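Long-range contacts in hypothetical protein Atu1826 (Agrobacterium tumefaciens, PDB 2I3D), which is of unknown function but has an alpha/beta-hydrolase fold and is probably a serine hydrolase related to the S15 family of X-Pro dipeptidyl-peptidases: residues Ala47-Ile52 with Lys122-Ala127; Phe75-Phe80 with Glu224-Leu229; Gly132-Met137 with Phe161-Pro166; Pro154-Tyr159 with Lys185-Leu190. All coordinates share one frame; numbering follows the deposited sequence.

Contact 1 (Ala47-Ile52 with Lys122-Ala127); sequences APIAII and KSCWVA
Ile49 and Ile51 stitch their strand to Trp125 and its flanking residues as a parallel pair at the centre of the alpha/beta-hydrolase sheet. The bonds alternate: Ile49 N donates to Ser123 O at 3.0 Å, and Trp125 N returns a bond to Ile49 O at 2.7 Å. Ile51 N then reaches Trp125 O at 3.0 Å, and Ala127 N closes the set on Ile51 O at 2.9 Å. All four are nearly straight, and CA-H groups of the residues in between, such as Ala50, lean on the same carbonyls. The two short strands run at 17° to each other.

Ile49, Ile51, Cys124 and Val126 occupy one face, where helix 101-117 packs through Leu111 and Val114. Ala50, Ile52, Trp125 and Ala127 lie on the other, against Phe75 of helix 66-77 and Phe80. Strands 81-85 and 146-152 flank the pair, Leu83 bonding to Ala50 and Ile52, and Glu147 to Cys124. Beyond Ala127 the chain enters a probable nucleophile elbow. CG1 of Ile52 lies beside the backbone N, and a bend at chi2 (-64°) folds Ile52 CD1 back along the strand to 4.0 Å from Ala127 CB.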
loop_
_atom_site.group_PDB
_atom_site.type_symbol
_atom_site.label_atom_id
_atom_site.label_comp_id
_atom_site.label_asym_id
_atom_site.label_seq_id
_atom_site.Cartn_x
_atom_site.Cartn_y
_atom_site.Cartn_z
ATOM N N ALA B 47 -19.351 -20.378 -10.229
ATOM C CA ALA B 47 -19.190 -19.220 -9.322
ATOM C C ALA B 47 -18.843 -17.961 -10.130
ATOM O O ALA B 47 -18.129 -18.035 -11.137
ATOM C CB ALA B 47 -18.141 -19.474 -8.263
ATOM N N PRO B 48 -19.329 -16.790 -9.670
ATOM C CA PRO B 48 -19.007 -15.572 -10.394
ATOM C C PRO B 48 -17.520 -15.280 -10.265
ATOM O O PRO B 48 -16.892 -15.725 -9.304
ATOM C CB PRO B 48 -19.814 -14.506 -9.652
ATOM C CG PRO B 48 -19.923 -15.019 -8.237
ATOM C CD PRO B 48 -20.123 -16.525 -8.458
ATOM N N ILE B 49 -16.986 -14.562 -11.253
ATOM C CA ILE B 49 -15.586 -14.136 -11.271
ATOM C C ILE B 49 -15.440 -12.683 -10.780
ATOM O O ILE B 49 -16.215 -11.809 -11.142
ATOM C CB ILE B 49 -14.975 -14.274 -12.676
ATOM C CG1 ILE B 49 -14.896 -15.773 -13.046
ATOM C CG2 ILE B 49 -13.569 -13.660 -12.747
ATOM C CD1 ILE B 49 -14.811 -16.065 -14.542
ATOM N N ALA B 50 -14.402 -12.440 -9.995
ATOM C CA ALA B 50 -14.082 -11.070 -9.605
ATOM C C ALA B 50 -12.658 -10.759 -10.072
ATOM O O ALA B 50 -11.750 -11.557 -9.823
ATOM C CB ALA B 50 -14.205 -10.890 -8.095
ATOM N N ILE B 51 -12.472 -9.635 -10.760
ATOM C CA ILE B 51 -11.144 -9.163 -11.196
ATOM C C ILE B 51 -10.839 -7.873 -10.427
ATOM O O ILE B 51 -11.686 -6.950 -10.408
ATOM C CB ILE B 51 -11.141 -8.826 -12.716
ATOM C CG1 ILE B 51 -11.642 -10.044 -13.535
ATOM C CG2 ILE B 51 -9.775 -8.390 -13.192
ATOM C CD1 ILE B 51 -10.739 -11.317 -13.532
ATOM N N ILE B 52 -9.649 -7.793 -9.844
ATOM C CA ILE B 52 -9.272 -6.648 -8.992
ATOM C C ILE B 52 -8.098 -5.905 -9.639
ATOM O O ILE B 52 -7.060 -6.561 -9.948
ATOM C CB ILE B 52 -8.849 -7.111 -7.555
ATOM C CG1 ILE B 52 -9.728 -8.268 -7.059
ATOM C CG2 ILE B 52 -8.823 -5.891 -6.598
ATOM C CD1 ILE B 52 -11.203 -7.929 -6.862
ATOM N N LYS B 122 -21.099 -17.390 -15.510
ATOM C CA LYS B 122 -21.882 -16.513 -16.375
ATOM C C LYS B 122 -21.876 -15.048 -15.917
ATOM O O LYS B 122 -22.445 -14.179 -16.599
ATOM C CB LYS B 122 -23.327 -17.014 -16.526
ATOM C CG LYS B 122 -23.478 -18.339 -17.320
ATOM C CD LYS B 122 -22.815 -18.256 -18.710
ATOM C CE LYS B 122 -23.026 -19.521 -19.583
ATOM N NZ LYS B 122 -22.546 -20.803 -18.939
ATOM N N SER B 123 -21.220 -14.765 -14.787
ATOM C CA SER B 123 -21.171 -13.372 -14.318
ATOM C C SER B 123 -19.872 -12.980 -13.670
ATOM O O SER B 123 -19.079 -13.814 -13.218
ATOM C CB SER B 123 -22.315 -13.051 -13.368
ATOM O OG SER B 123 -22.095 -13.691 -12.159
ATOM N N CYS B 124 -19.672 -11.671 -13.649
ATOM C CA CYS B 124 -18.387 -11.151 -13.253
ATOM C C CYS B 124 -18.586 -9.810 -12.526
ATOM O O CYS B 124 -19.539 -9.076 -12.804
ATOM C CB CYS B 124 -17.463 -11.035 -14.479
ATOM S SG CYS B 124 -15.899 -10.122 -14.201
ATOM N N TRP B 125 -17.700 -9.546 -11.566
ATOM C CA TRP B 125 -17.557 -8.205 -10.980
ATOM C C TRP B 125 -16.168 -7.690 -11.235
ATOM O O TRP B 125 -15.227 -8.470 -11.273
ATOM C CB TRP B 125 -17.738 -8.242 -9.468
ATOM C CG TRP B 125 -19.199 -8.248 -9.004
ATOM C CD1 TRP B 125 -20.149 -9.197 -9.247
ATOM C CD2 TRP B 125 -19.809 -7.271 -8.160
ATOM N NE1 TRP B 125 -21.339 -8.873 -8.601
ATOM C CE2 TRP B 125 -21.153 -7.701 -7.916
ATOM C CE3 TRP B 125 -19.339 -6.106 -7.545
ATOM C CZ2 TRP B 125 -22.028 -6.979 -7.119
ATOM C CZ3 TRP B 125 -20.214 -5.369 -6.749
ATOM C CH2 TRP B 125 -21.544 -5.805 -6.552
ATOM N N VAL B 126 -16.038 -6.375 -11.334
ATOM C CA VAL B 126 -14.708 -5.765 -11.398
ATOM C C VAL B 126 -14.601 -4.792 -10.237
ATOM O O VAL B 126 -15.560 -4.071 -9.923
ATOM C CB VAL B 126 -14.454 -5.056 -12.770
ATOM C CG1 VAL B 126 -15.463 -3.948 -13.001
ATOM C CG2 VAL B 126 -12.999 -4.551 -12.899
ATOM N N ALA B 127 -13.456 -4.786 -9.577
ATOM C CA ALA B 127 -13.235 -3.811 -8.506
ATOM C C ALA B 127 -11.901 -3.165 -8.802
ATOM O O ALA B 127 -10.909 -3.889 -9.014
ATOM C CB ALA B 127 -13.211 -4.502 -7.154
#

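Contact 2 (Phe75-Phe80 with Glu224-Leu229)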
loop_
_atom_site.group_PDB
_atom_site.type_symbol
_atom_site.label_atom_id
_atom_site.label_comp_id
_atom_site.label_asym_id
_atom_site.label_seq_id
_atom_site.Cartn_x
_atom_site.Cartn_y
_atom_site.Cartn_z
ATOM N N PHE B 75 -13.974 -10.546 -2.055
ATOM C CA PHE B 75 -14.645 -11.384 -3.046
ATOM C C PHE B 75 -14.375 -12.869 -2.810
ATOM O O PHE B 75 -15.286 -13.693 -2.945
ATOM C CB PHE B 75 -14.274 -10.944 -4.455
ATOM C CG PHE B 75 -14.954 -9.666 -4.870
ATOM C CD1 PHE B 75 -16.261 -9.689 -5.414
ATOM C CD2 PHE B 75 -14.325 -8.412 -4.668
ATOM C CE1 PHE B 75 -16.910 -8.474 -5.798
ATOM C CE2 PHE B 75 -14.963 -7.177 -5.049
ATOM C CZ PHE B 75 -16.266 -7.204 -5.593
ATOM N N GLN B 76 -13.141 -13.179 -2.444
ATOM C CA GLN B 76 -12.719 -14.547 -2.111
ATOM C C GLN B 76 -13.659 -15.129 -1.067
ATOM O O GLN B 76 -14.244 -16.210 -1.218
ATOM C CB GLN B 76 -11.285 -14.533 -1.518
ATOM C CG GLN B 76 -10.783 -15.947 -1.138
ATOM C CD GLN B 76 -9.322 -16.012 -0.715
ATOM O OE1 GLN B 76 -8.563 -15.048 -0.807
ATOM N NE2 GLN B 76 -8.920 -17.189 -0.250
ATOM N N LYS B 77 -13.785 -14.392 0.032
ATOM C CA LYS B 77 -14.597 -14.848 1.155
ATOM C C LYS B 77 -16.071 -15.002 0.795
ATOM O O LYS B 77 -16.761 -15.756 1.476
ATOM C CB LYS B 77 -14.517 -13.891 2.337
ATOM C CG LYS B 77 -13.198 -13.792 3.062
ATOM C CD LYS B 77 -13.389 -12.794 4.260
ATOM C CE LYS B 77 -13.756 -11.372 3.747
ATOM N NZ LYS B 77 -14.667 -10.534 4.607
ATOM N N ARG B 78 -16.558 -14.275 -0.221
ATOM C CA ARG B 78 -17.966 -14.377 -0.637
ATOM C C ARG B 78 -18.209 -15.409 -1.775
ATOM O O ARG B 78 -19.273 -15.406 -2.426
ATOM C CB ARG B 78 -18.539 -13.000 -0.989
ATOM C CG ARG B 78 -18.635 -12.052 0.199
ATOM C CD ARG B 78 -19.343 -12.663 1.393
ATOM N NE ARG B 78 -19.557 -11.649 2.425
ATOM C CZ ARG B 78 -18.761 -11.409 3.471
ATOM N NH1 ARG B 78 -17.674 -12.143 3.677
ATOM N NH2 ARG B 78 -19.067 -10.422 4.326
ATOM N N GLY B 79 -17.222 -16.278 -2.003
ATOM C CA GLY B 79 -17.355 -17.401 -2.950
ATOM C C GLY B 79 -17.051 -17.113 -4.406
ATOM O O GLY B 79 -17.336 -17.943 -5.280
ATOM N N PHE B 80 -16.474 -15.949 -4.697
ATOM C CA PHE B 80 -16.107 -15.623 -6.074
ATOM C C PHE B 80 -14.799 -16.329 -6.470
ATOM O O PHE B 80 -13.890 -16.508 -5.648
ATOM C CB PHE B 80 -15.847 -14.112 -6.235
ATOM C CG PHE B 80 -17.101 -13.259 -6.325
ATOM C CD1 PHE B 80 -17.917 -13.091 -5.213
ATOM C CD2 PHE B 80 -17.431 -12.602 -7.517
ATOM C CE1 PHE B 80 -19.070 -12.292 -5.289
ATOM C CE2 PHE B 80 -18.579 -11.815 -7.614
ATOM C CZ PHE B 80 -19.389 -11.642 -6.494
ATOM N N GLU B 224 -17.494 -0.662 4.231
ATOM C CA GLU B 224 -18.489 -0.157 3.268
ATOM C C GLU B 224 -18.522 -1.041 2.031
ATOM O O GLU B 224 -19.612 -1.365 1.545
ATOM C CB GLU B 224 -18.170 1.280 2.877
ATOM C CG GLU B 224 -18.331 2.299 4.052
ATOM C CD GLU B 224 -19.773 2.682 4.370
ATOM O OE1 GLU B 224 -20.726 2.209 3.714
ATOM O OE2 GLU B 224 -19.932 3.519 5.283
ATOM N N CYS B 225 -17.344 -1.444 1.533
ATOM C CA CYS B 225 -17.299 -2.404 0.397
ATOM C C CYS B 225 -17.986 -3.756 0.742
ATOM O O CYS B 225 -18.756 -4.280 -0.046
ATOM C CB CYS B 225 -15.851 -2.638 -0.035
ATOM S SG CYS B 225 -15.129 -1.129 -0.746
ATOM N N GLU B 226 -17.694 -4.285 1.936
ATOM C CA GLU B 226 -18.318 -5.525 2.402
ATOM C C GLU B 226 -19.859 -5.417 2.473
ATOM O O GLU B 226 -20.567 -6.248 1.913
ATOM C CB GLU B 226 -17.723 -5.934 3.749
ATOM C CG GLU B 226 -18.264 -7.191 4.302
ATOM C CD GLU B 226 -17.660 -7.496 5.690
ATOM O OE1 GLU B 226 -17.305 -6.536 6.453
ATOM O OE2 GLU B 226 -17.547 -8.704 6.007
ATOM N N ASP B 227 -20.340 -4.347 3.101
ATOM C CA ASP B 227 -21.784 -4.109 3.245
ATOM C C ASP B 227 -22.423 -3.997 1.881
ATOM O O ASP B 227 -23.492 -4.555 1.651
ATOM C CB ASP B 227 -22.072 -2.834 4.042
ATOM C CG ASP B 227 -21.629 -2.918 5.495
ATOM O OD1 ASP B 227 -21.295 -4.020 5.984
ATOM O OD2 ASP B 227 -21.620 -1.867 6.155
ATOM N N TYR B 228 -21.751 -3.319 0.956
ATOM C CA TYR B 228 -22.338 -3.133 -0.375
ATOM C C TYR B 228 -22.474 -4.515 -1.078
ATOM O O TYR B 228 -23.497 -4.853 -1.677
ATOM C CB TYR B 228 -21.473 -2.195 -1.229
ATOM C CG TYR B 228 -22.090 -1.993 -2.588
ATOM C CD1 TYR B 228 -23.276 -1.230 -2.719
ATOM C CD2 TYR B 228 -21.540 -2.619 -3.719
ATOM C CE1 TYR B 228 -23.870 -1.046 -3.960
ATOM C CE2 TYR B 228 -22.119 -2.487 -4.971
ATOM C CZ TYR B 228 -23.296 -1.715 -5.092
ATOM O OH TYR B 228 -23.867 -1.603 -6.334
ATOM N N LEU B 229 -21.419 -5.306 -1.037
ATOM C CA LEU B 229 -21.452 -6.590 -1.752
ATOM C C LEU B 229 -22.496 -7.507 -1.107
ATOM O O LEU B 229 -23.253 -8.192 -1.805
ATOM C CB LEU B 229 -20.055 -7.215 -1.731
ATOM C CG LEU B 229 -19.953 -8.572 -2.431
ATOM C CD1 LEU B 229 -20.313 -8.396 -3.890
ATOM C CD2 LEU B 229 -18.505 -9.098 -2.264
#
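One face of the Phe75 ring receives Leu229 CD2, which sits 4.2 Å from the ring centroid in a CH-pi contact displaced toward the rim. Phe80 CD1 meets the edge of the same ring, in its plane, while Phe75 CD1 stands over the centre of the Phe80 ring. Leu229 therefore closes on a pair of phenylalanines already set against each other. Its second methyl, CD1, is 3.9 Å from Phe75 CE1 and approaches the Phe80 ring obliquely. Leucine CG lies anti to the backbone N (chi1 179°), which sends both methyls across the gap between the backbones.

Arg78 slides past Leu229 in the opposite direction, its CG 3.8 Å from Leu229 CD2, and carries the contact to its polar side. There Arg78 NH2 bonds to Glu226 OE2 at 2.8 Å. Glu226 OE2 accepts through its anti lone pair and sits about 20° out of the guanidinium plane; the carboxylate and guanidinium planes are 46° apart. Lys77 NZ adds a long salt bridge to the same oxygen, and Arg78 NE is paired with Asp230 one turn on, so the guanidinium bridges two acids of one helix.

A Schellman motif with Gly79 as its C-prime residue ends helix 66-77 just here, and its bond from Phe80 N to Phe75 O brings the two phenylalanines together. Helix 218-233 thus packs beside the end of helix 66-77. Both rest on the sheet, Phe75 reaching Ala50 and Ile52 of strand 49-53 while Phe75 and Leu229 share Met150 of strand 146-152.

Contact 3 (Gly132-Met137 with Phe161-Pro166); sequences GAWIGM and FSFLAP
A type I turn from Phe161 to Leu164, closed by Leu164 N to Phe161 O, sets three apolar side chains against one side of helix 131-142, with Trp134 and selenomethionine Met137 facing them. The edge of the indole points at the face of Phe161: Trp134 CD1 lies over the centre of that ring, 3.7 Å from Phe161 CE2, and the planes meet at 59°. The indole gets there because Trp134 CG is anti to the backbone N (chi1 -180°).

Phe163 completes the aromatic cluster from another direction, meeting the five-membered ring obliquely, its CE2 3.7 Å from Trp134 NE1. Its own edge is turned to the helix backbone, where Phe163 CE1 is 3.4 Å from Met137 O. Met137 touches both phenylalanines, its CB at the edge of Phe163 and, in one of two modelled conformers, its SE at the edge of Phe161, 4.0 Å from Phe161 CE1. In that conformer this is a Met-aromatic contact made beside the ring and not over its face.

Outside the two segments, Tyr159 stacks on the indole, while Pro154, Pro156 and Leu190 meet Phe161. The helix starts at the presumed nucleophile elbow, to which Gly132 belongs, so the loop packs against its opening turns. No hydrogen bond crosses the interface. Its cohesion is dispersion and weak ring electrostatics, and the buried indole N-H is satisfied by Asp160 O, which gives the tryptophan a polar tether to the chain just before the turn.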
loop_
_atom_site.group_PDB
_atom_site.type_symbol
_atom_site.label_atom_id
_atom_site.label_comp_id
_atom_site.label_asym_id
_atom_site.label_seq_id
_atom_site.Cartn_x
_atom_site.Cartn_y
_atom_site.Cartn_z
ATOM N N GLY B 132 -6.857 1.945 -11.459
ATOM C CA GLY B 132 -7.546 0.676 -11.622
ATOM C C GLY B 132 -9.066 0.813 -11.773
ATOM O O GLY B 132 -9.667 -0.006 -12.459
ATOM N N ALA B 133 -9.679 1.836 -11.138
ATOM C CA ALA B 133 -11.137 2.014 -11.256
ATOM C C ALA B 133 -11.443 2.504 -12.678
ATOM O O ALA B 133 -12.517 2.205 -13.237
ATOM C CB ALA B 133 -11.631 3.036 -10.241
ATOM N N TRP B 134 -10.560 3.341 -13.234
ATOM C CA TRP B 134 -10.781 3.804 -14.624
ATOM C C TRP B 134 -10.669 2.644 -15.617
ATOM O O TRP B 134 -11.548 2.453 -16.516
ATOM C CB TRP B 134 -9.781 4.929 -14.928
ATOM C CG TRP B 134 -9.869 5.529 -16.305
ATOM C CD1 TRP B 134 -10.942 6.165 -16.878
ATOM C CD2 TRP B 134 -8.807 5.557 -17.268
ATOM N NE1 TRP B 134 -10.617 6.563 -18.181
ATOM C CE2 TRP B 134 -9.307 6.222 -18.427
ATOM C CE3 TRP B 134 -7.493 5.037 -17.285
ATOM C CZ2 TRP B 134 -8.512 6.417 -19.569
ATOM C CZ3 TRP B 134 -6.715 5.241 -18.385
ATOM C CH2 TRP B 134 -7.204 5.924 -19.517
ATOM N N ILE B 135 -9.573 1.867 -15.511
ATOM C CA ILE B 135 -9.510 0.640 -16.322
ATOM C C ILE B 135 -10.720 -0.294 -16.070
ATOM O O ILE B 135 -11.326 -0.832 -17.018
ATOM C CB ILE B 135 -8.189 -0.118 -16.098
ATOM C CG1 ILE B 135 -6.971 0.818 -16.330
ATOM C CG2 ILE B 135 -8.158 -1.423 -16.976
ATOM C CD1 ILE B 135 -6.807 1.255 -17.819
ATOM N N GLY B 136 -11.120 -0.450 -14.795
ATOM C CA GLY B 136 -12.231 -1.321 -14.483
ATOM C C GLY B 136 -13.535 -0.905 -15.150
ATOM O O GLY B 136 -14.292 -1.750 -15.668
HETATM N N MSE B 137 -13.803 0.391 -15.138
HETATM C CA MSE B 137 -15.060 0.857 -15.733
HETATM C C MSE B 137 -15.016 0.740 -17.267
HETATM O O MSE B 137 -16.064 0.542 -17.902
HETATM C CB MSE B 137 -15.479 2.238 -15.212
HETATM C CG MSE B 137 -15.729 2.215 -13.687
HETATM SE SE MSE B 137 -16.647 3.753 -12.972
HETATM C CE MSE B 137 -18.481 3.191 -13.404
ATOM N N PHE B 161 -13.784 9.708 -18.102
ATOM C CA PHE B 161 -14.839 8.680 -17.872
ATOM C C PHE B 161 -16.062 8.817 -18.791
ATOM O O PHE B 161 -17.110 8.207 -18.535
ATOM C CB PHE B 161 -15.307 8.746 -16.405
ATOM C CG PHE B 161 -14.333 8.123 -15.446
ATOM C CD1 PHE B 161 -14.604 6.905 -14.855
ATOM C CD2 PHE B 161 -13.167 8.808 -15.096
ATOM C CE1 PHE B 161 -13.689 6.315 -13.949
ATOM C CE2 PHE B 161 -12.226 8.283 -14.159
ATOM C CZ PHE B 161 -12.502 7.012 -13.572
ATOM N N SER B 162 -15.951 9.661 -19.819
ATOM C CA SER B 162 -17.140 10.033 -20.544
ATOM C C SER B 162 -17.572 8.878 -21.473
ATOM O O SER B 162 -18.681 8.927 -22.012
ATOM C CB SER B 162 -16.961 11.363 -21.278
ATOM O OG SER B 162 -16.217 11.137 -22.391
ATOM N N PHE B 163 -16.744 7.827 -21.600
ATOM C CA PHE B 163 -17.151 6.564 -22.299
ATOM C C PHE B 163 -18.352 5.858 -21.615
ATOM O O PHE B 163 -18.969 4.979 -22.199
ATOM C CB PHE B 163 -15.982 5.578 -22.404
ATOM C CG PHE B 163 -15.477 5.114 -21.045
ATOM C CD1 PHE B 163 -16.082 4.053 -20.391
ATOM C CD2 PHE B 163 -14.425 5.778 -20.420
ATOM C CE1 PHE B 163 -15.638 3.649 -19.113
ATOM C CE2 PHE B 163 -13.998 5.390 -19.136
ATOM C CZ PHE B 163 -14.610 4.346 -18.490
ATOM N N LEU B 164 -18.613 6.166 -20.347
ATOM C CA LEU B 164 -19.745 5.557 -19.629
ATOM C C LEU B 164 -21.063 6.193 -20.079
ATOM O O LEU B 164 -21.620 7.127 -19.440
ATOM C CB LEU B 164 -19.589 5.763 -18.145
ATOM C CG LEU B 164 -18.532 4.868 -17.488
ATOM C CD1 LEU B 164 -18.173 5.411 -16.079
ATOM C CD2 LEU B 164 -18.971 3.361 -17.435
ATOM N N ALA B 165 -21.589 5.684 -21.175
ATOM C CA ALA B 165 -22.715 6.364 -21.816
ATOM C C ALA B 165 -23.601 5.373 -22.585
ATOM O O ALA B 165 -23.618 5.371 -23.827
ATOM C CB ALA B 165 -22.200 7.451 -22.739
ATOM N N PRO B 166 -24.416 4.591 -21.855
ATOM C CA PRO B 166 -24.476 4.741 -20.412
ATOM C C PRO B 166 -23.672 3.641 -19.699
ATOM O O PRO B 166 -23.262 2.625 -20.297
ATOM C CB PRO B 166 -25.977 4.554 -20.119
ATOM C CG PRO B 166 -26.369 3.492 -21.143
ATOM C CD PRO B 166 -25.403 3.589 -22.330
#

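Contact 4 (Pro154-Tyr159 with Lys185-Leu190); sequences PQPNTY and KDVNGL
Pro156 and Pro154 present their rings to one side of helix 184-195, in the part of the alpha/beta-hydrolase fold where the loop after strand 146-152 passes the helix that follows strand 171-176. The Pro156 ring points its CG at the helix backbone, 3.4 Å from Asp186 O, and the same CG is 4.0 Å from Leu190 CB. Its CD continues to Val187 CG2, so one proline touches three residues spaced along a single turn.

Pro154 and Val187 cross at about a right angle. The valine's CG1, anti to its backbone N (chi1 -176°), comes within 4.1 Å of Pro154 CG, while its other branch, CG2, lies 3.7 Å from Pro154 O. Leu190 CD2 makes a looser approach to Pro154 CG; Pro154, Val187 and Leu190 are the buried residues of the contact. Behind them, Ile173 of strand 171-176 is touched by both Pro154 and Val187.

Nearer the solvent Asn157 and Asp186 also cross at a steep angle, their amide and carboxylate planes 32° apart. They meet through carbon and not through a polar bond; Asn157 ND2 donates instead to Val181 O, just ahead of the helix. The backbone of the loop is held by Gln155 O, which accepts from both Thr158 N and Tyr159 N. Gln155 itself turns from the helix toward Ser130 and His212, members of a probable Ser-His-Asp triad. On the helix side, the carboxylate of Asp186 rests on the asparagine's methylene, with OD1 3.4 Å from Asn157 CB.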
loop_
_atom_site.group_PDB
_atom_site.type_symbol
_atom_site.label_atom_id
_atom_site.label_comp_id
_atom_site.label_asym_id
_atom_site.label_seq_id
_atom_site.Cartn_x
_atom_site.Cartn_y
_atom_site.Cartn_z
ATOM N N PRO B 154 -11.995 6.992 -7.806
ATOM C CA PRO B 154 -11.828 7.261 -9.247
ATOM C C PRO B 154 -11.330 8.716 -9.479
ATOM O O PRO B 154 -11.529 9.576 -8.588
ATOM C CB PRO B 154 -13.253 7.081 -9.777
ATOM C CG PRO B 154 -14.138 7.577 -8.652
ATOM C CD PRO B 154 -13.410 7.021 -7.383
ATOM N N GLN B 155 -10.691 9.007 -10.634
ATOM C CA GLN B 155 -10.026 10.293 -10.818
ATOM C C GLN B 155 -10.577 10.900 -12.102
ATOM O O GLN B 155 -9.888 10.963 -13.120
ATOM C CB GLN B 155 -8.509 10.099 -10.990
ATOM C CG GLN B 155 -7.809 9.372 -9.859
ATOM C CD GLN B 155 -6.539 8.736 -10.394
ATOM O OE1 GLN B 155 -5.398 9.216 -10.172
ATOM N NE2 GLN B 155 -6.732 7.650 -11.120
ATOM N N PRO B 156 -11.843 11.334 -12.081
ATOM C CA PRO B 156 -12.429 11.840 -13.355
ATOM C C PRO B 156 -11.931 13.240 -13.803
ATOM O O PRO B 156 -12.305 13.705 -14.900
ATOM C CB PRO B 156 -13.930 11.938 -13.046
ATOM C CG PRO B 156 -14.017 12.090 -11.479
ATOM C CD PRO B 156 -12.795 11.328 -10.948
ATOM N N ASN B 157 -11.116 13.886 -12.970
ATOM C CA ASN B 157 -10.420 15.105 -13.336
ATOM C C ASN B 157 -9.112 14.804 -14.087
ATOM O O ASN B 157 -8.580 15.685 -14.744
ATOM C CB ASN B 157 -10.131 15.973 -12.068
ATOM C CG ASN B 157 -9.324 15.222 -10.970
ATOM O OD1 ASN B 157 -9.384 14.005 -10.858
ATOM N ND2 ASN B 157 -8.516 15.985 -10.176
ATOM N N THR B 158 -8.603 13.566 -13.972
ATOM C CA THR B 158 -7.316 13.171 -14.580
ATOM C C THR B 158 -7.492 12.225 -15.769
ATOM O O THR B 158 -6.694 12.263 -16.739
ATOM C CB THR B 158 -6.456 12.428 -13.508
ATOM O OG1 THR B 158 -6.316 13.260 -12.350
ATOM C CG2 THR B 158 -5.090 12.017 -14.088
ATOM N N TYR B 159 -8.487 11.344 -15.665
ATOM C CA TYR B 159 -8.777 10.356 -16.717
ATOM C C TYR B 159 -10.205 10.595 -17.173
ATOM O O TYR B 159 -11.057 11.028 -16.378
ATOM C CB TYR B 159 -8.617 8.923 -16.200
ATOM C CG TYR B 159 -7.181 8.666 -15.786
ATOM C CD1 TYR B 159 -6.158 8.623 -16.743
ATOM C CD2 TYR B 159 -6.838 8.448 -14.462
ATOM C CE1 TYR B 159 -4.854 8.383 -16.396
ATOM C CE2 TYR B 159 -5.495 8.221 -14.097
ATOM C CZ TYR B 159 -4.526 8.218 -15.071
ATOM O OH TYR B 159 -3.221 7.967 -14.711
ATOM N N LYS B 185 -15.487 17.426 -5.385
ATOM C CA LYS B 185 -16.279 18.063 -6.425
ATOM C C LYS B 185 -16.196 17.280 -7.739
ATOM O O LYS B 185 -17.187 17.166 -8.458
ATOM C CB LYS B 185 -15.841 19.511 -6.629
ATOM C CG LYS B 185 -16.510 20.244 -7.801
ATOM C CD LYS B 185 -16.288 21.823 -7.703
ATOM C CE LYS B 185 -14.897 22.224 -8.142
ATOM N NZ LYS B 185 -14.797 23.736 -8.121
ATOM N N ASP B 186 -15.001 16.775 -8.062
ATOM C CA ASP B 186 -14.830 16.076 -9.322
ATOM C C ASP B 186 -15.529 14.719 -9.264
ATOM O O ASP B 186 -16.212 14.315 -10.231
ATOM C CB ASP B 186 -13.354 15.895 -9.614
ATOM C CG ASP B 186 -12.659 17.212 -9.675
ATOM O OD1 ASP B 186 -12.655 17.813 -10.760
ATOM O OD2 ASP B 186 -12.193 17.691 -8.628
ATOM N N VAL B 187 -15.353 13.997 -8.153
ATOM C CA VAL B 187 -16.075 12.710 -8.047
ATOM C C VAL B 187 -17.592 12.918 -8.078
ATOM O O VAL B 187 -18.307 12.128 -8.695
ATOM C CB VAL B 187 -15.626 11.864 -6.832
ATOM C CG1 VAL B 187 -16.365 10.490 -6.875
ATOM C CG2 VAL B 187 -14.120 11.649 -6.932
ATOM N N ASN B 188 -18.077 13.964 -7.431
ATOM C CA ASN B 188 -19.522 14.210 -7.375
ATOM C C ASN B 188 -20.094 14.478 -8.756
ATOM O O ASN B 188 -21.183 14.000 -9.101
ATOM C CB ASN B 188 -19.836 15.420 -6.491
ATOM C CG ASN B 188 -19.693 15.115 -5.021
ATOM O OD1 ASN B 188 -19.615 13.936 -4.633
ATOM N ND2 ASN B 188 -19.629 16.168 -4.187
ATOM N N GLY B 189 -19.311 15.172 -9.573
ATOM C CA GLY B 189 -19.752 15.501 -10.938
ATOM C C GLY B 189 -19.889 14.249 -11.789
ATOM O O GLY B 189 -20.845 14.117 -12.573
ATOM N N LEU B 190 -18.936 13.308 -11.655
ATOM C CA LEU B 190 -19.047 12.042 -12.391
ATOM C C LEU B 190 -20.293 11.258 -11.883
ATOM O O LEU B 190 -21.098 10.752 -12.669
ATOM C CB LEU B 190 -17.814 11.166 -12.143
ATOM C CG LEU B 190 -17.908 9.676 -12.523
ATOM C CD1 LEU B 190 -18.162 9.497 -14.010
ATOM C CD2 LEU B 190 -16.647 8.867 -12.059
#

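Overall arrangement
From the N terminus, strand 49-53 opens contact 1, which closes at strand 124-129 after a span holding helix 66-77, strand 81-85 and helix 101-117. Within that span contact 2 opens at 75-80 and closes only at helix 218-233, so contacts 1 and 2 cross; they also touch, where Trp125 meets Phe80. Contacts 3 and 4 both fall within the long span of contact 2 and cross each other, meeting where Phe161 packs on Pro156. Contact 1 joins central strands, contact 2 two helices on one face. Contacts 3 and 4 tie the loop after strand 146-152 to helices 131-142 and 184-195; contact 4 lies across the chain's centre from contact 1.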